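Endonuclease V (Homo sapiens, PDB 6OZE) probably cleaves inosine-containing RNA in a metal-ion-dependent reaction, as an endoribonuclease related to bacterial DNA-cutting endonuclease V. Local coordinates at residues K162-L167 with D173-L178. The protein carries 4 engineered substitutions. Residues are numbered along the deposited sequence; the frame is centred on the assembly and turned at random.
Sequences KEKIRL and DSFPLL. With NA (sodium ion), chain F.
The nearest CA atoms across the two segments are those of Lys-164 and Phe-175, 7.4 Å apart, where helix 162-167 runs nearly antiparallel to strand 174-178 at 158°, their axes 9.0 Å apart. The contact illustrates how the aliphatic part of a lysine can cover an aromatic face. CB of Lys-164 lies over the centre of the Phe-175 ring, 3.7 Å from the centroid and 9° off the normal, a CH-pi contact. Lys-164 is modelled in two conformers, and in the one described the chain bends at chi3 (72°), which brings CE to 3.3 Å from CD1 of Phe-175 and carries NZ past the ring. There NZ of Lys-164 makes a weak hydrogen bond of 3.3 Å to O of Pro-176; a water bridge between the two is less certain, its distance to NZ being short. Ile-165 adds apolar contact at the ring's edge, CG1 standing in plane 3.8 Å from CE2 of Phe-175; His-161, one turn earlier, meets the ring at a steep angle. Further along, O of Arg-166 binds a sodium ion at 2.3 Å, with Leu-168 O, Gln-169 OE1 and three waters as the other ligands. Strand 174-178 pairs with strand 184-189 and forms one border of the mixed sheet, so the arrangement is a helix connected by a short loop to an edge strand, with Phe-175 packed under Lys-164 and against Ile-165, within the RNase H-like fold of endonuclease V.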
loop_
_atom_site.group_PDB
_atom_site.type_symbol
_atom_site.label_atom_id
_atom_site.label_comp_id
_atom_site.label_asym_id
_atom_site.label_seq_id
_atom_site.Cartn_x
_atom_site.Cartn_y
_atom_site.Cartn_z
ATOM N N LYS A 162 14.247 16.357 -6.910
ATOM C CA LYS A 162 13.947 17.479 -6.020
ATOM C C LYS A 162 13.350 18.674 -6.768
ATOM O O LYS A 162 12.461 19.356 -6.243
ATOM C CB LYS A 162 15.191 17.866 -5.228
ATOM C CG LYS A 162 15.616 16.769 -4.247
ATOM C CD LYS A 162 16.935 17.087 -3.564
ATOM C CE LYS A 162 17.279 16.025 -2.523
ATOM N NZ LYS A 162 17.446 14.672 -3.126
ATOM N N GLU A 163 13.824 18.962 -7.983
ATOM C CA GLU A 163 13.225 20.060 -8.735
ATOM C C GLU A 163 11.798 19.734 -9.161
ATOM O O GLU A 163 10.926 20.611 -9.166
ATOM C CB GLU A 163 14.084 20.379 -9.944
ATOM C CG GLU A 163 15.500 20.848 -9.613
ATOM C CD GLU A 163 15.568 22.172 -8.852
ATOM O OE1 GLU A 163 16.695 22.669 -8.656
ATOM O OE2 GLU A 163 14.521 22.721 -8.446
ATOM N N LYS A 164 11.528 18.471 -9.504
ATOM C CA LYS A 164 10.158 18.115 -9.849
ATOM C C LYS A 164 9.233 18.255 -8.646
ATOM O O LYS A 164 8.067 18.641 -8.800
ATOM C CB LYS A 164 10.113 16.725 -10.490
ATOM C CG LYS A 164 10.720 16.727 -11.894
ATOM C CD LYS A 164 11.078 15.329 -12.364
ATOM C CE LYS A 164 9.842 14.520 -12.698
ATOM N NZ LYS A 164 10.198 13.096 -12.993
ATOM N N ILE A 165 9.731 17.951 -7.447
ATOM C CA ILE A 165 8.940 18.168 -6.240
ATOM C C ILE A 165 8.702 19.653 -6.022
ATOM O O ILE A 165 7.590 20.075 -5.679
ATOM C CB ILE A 165 9.630 17.514 -5.035
ATOM C CG1 ILE A 165 9.605 15.989 -5.174
ATOM C CG2 ILE A 165 8.974 17.968 -3.743
ATOM C CD1 ILE A 165 10.448 15.259 -4.144
ATOM N N ARG A 166 9.734 20.475 -6.248
ATOM C CA ARG A 166 9.561 21.920 -6.121
ATOM C C ARG A 166 8.380 22.416 -6.949
ATOM O O ARG A 166 7.629 23.292 -6.510
ATOM C CB ARG A 166 10.841 22.651 -6.531
ATOM C CG ARG A 166 10.675 24.173 -6.587
ATOM C CD ARG A 166 11.957 24.913 -6.928
ATOM N NE ARG A 166 12.521 24.521 -8.218
ATOM C CZ ARG A 166 12.151 25.029 -9.387
ATOM N NH1 ARG A 166 12.731 24.606 -10.504
ATOM N NH2 ARG A 166 11.218 25.972 -9.443
ATOM N N LEU A 167 8.181 21.846 -8.140
ATOM C CA LEU A 167 7.154 22.331 -9.046
ATOM C C LEU A 167 5.765 21.789 -8.737
ATOM O O LEU A 167 4.789 22.288 -9.313
ATOM C CB LEU A 167 7.564 22.053 -10.492
ATOM C CG LEU A 167 8.690 23.000 -10.918
ATOM C CD1 LEU A 167 9.442 22.428 -12.079
ATOM C CD2 LEU A 167 8.121 24.369 -11.256
ATOM N N ASP A 173 -1.516 17.316 -7.570
ATOM C CA ASP A 173 -0.426 17.460 -8.528
ATOM C C ASP A 173 0.470 16.234 -8.436
ATOM O O ASP A 173 0.733 15.721 -7.345
ATOM C CB ASP A 173 0.418 18.699 -8.224
ATOM C CG ASP A 173 -0.292 19.997 -8.549
ATOM O OD1 ASP A 173 -1.425 19.968 -9.076
ATOM O OD2 ASP A 173 0.296 21.056 -8.270
ATOM N N SER A 174 0.952 15.773 -9.585
ATOM C CA SER A 174 1.702 14.522 -9.612
ATOM C C SER A 174 2.683 14.534 -10.774
ATOM O O SER A 174 2.507 15.272 -11.748
ATOM C CB SER A 174 0.763 13.313 -9.737
ATOM O OG SER A 174 0.035 13.373 -10.954
ATOM N N PHE A 175 3.740 13.723 -10.652
ATOM C CA PHE A 175 4.674 13.540 -11.754
ATOM C C PHE A 175 5.105 12.082 -11.838
ATOM O O PHE A 175 5.097 11.376 -10.826
ATOM C CB PHE A 175 5.903 14.475 -11.683
ATOM C CG PHE A 175 6.806 14.284 -10.478
ATOM C CD1 PHE A 175 7.789 13.297 -10.466
ATOM C CD2 PHE A 175 6.738 15.152 -9.398
ATOM C CE1 PHE A 175 8.664 13.175 -9.403
ATOM C CE2 PHE A 175 7.603 15.020 -8.315
ATOM C CZ PHE A 175 8.560 14.024 -8.318
ATOM N N PRO A 176 5.449 11.596 -13.029
ATOM C CA PRO A 176 5.747 10.169 -13.190
ATOM C C PRO A 176 7.157 9.798 -12.759
ATOM O O PRO A 176 8.089 10.601 -12.819
ATOM C CB PRO A 176 5.560 9.944 -14.696
ATOM C CG PRO A 176 5.908 11.278 -15.310
ATOM C CD PRO A 176 5.413 12.311 -14.321
ATOM N N LEU A 177 7.294 8.538 -12.304
ATOM C CA LEU A 177 8.582 7.962 -11.932
ATOM C C LEU A 177 8.949 6.937 -12.995
ATOM O O LEU A 177 8.337 5.866 -13.076
ATOM C CB LEU A 177 8.484 7.316 -10.550
ATOM C CG LEU A 177 7.951 8.288 -9.492
ATOM C CD1 LEU A 177 7.581 7.534 -8.214
ATOM C CD2 LEU A 177 8.968 9.370 -9.195
ATOM N N LEU A 178 9.935 7.278 -13.813
ATOM C CA LEU A 178 10.312 6.505 -14.984
ATOM C C LEU A 178 11.508 5.637 -14.621
ATOM O O LEU A 178 12.534 6.152 -14.166
ATOM C CB LEU A 178 10.693 7.471 -16.106
ATOM C CG LEU A 178 10.598 7.071 -17.578
ATOM C CD1 LEU A 178 11.979 6.838 -18.184
ATOM C CD2 LEU A 178 9.716 5.856 -17.731
HETATM NA NA NA F . 5.964 23.909 -5.027
HETATM O O HOH W 1 8.848 12.483 -14.969
HETATM O O HOH W 2 6.712 22.096 -3.856
HETATM O O HOH W 3 2.959 20.738 -10.401
HETATM O O HOH W 4 7.513 25.715 -4.338
HETATM O O HOH W 5 4.631 24.531 -3.000
#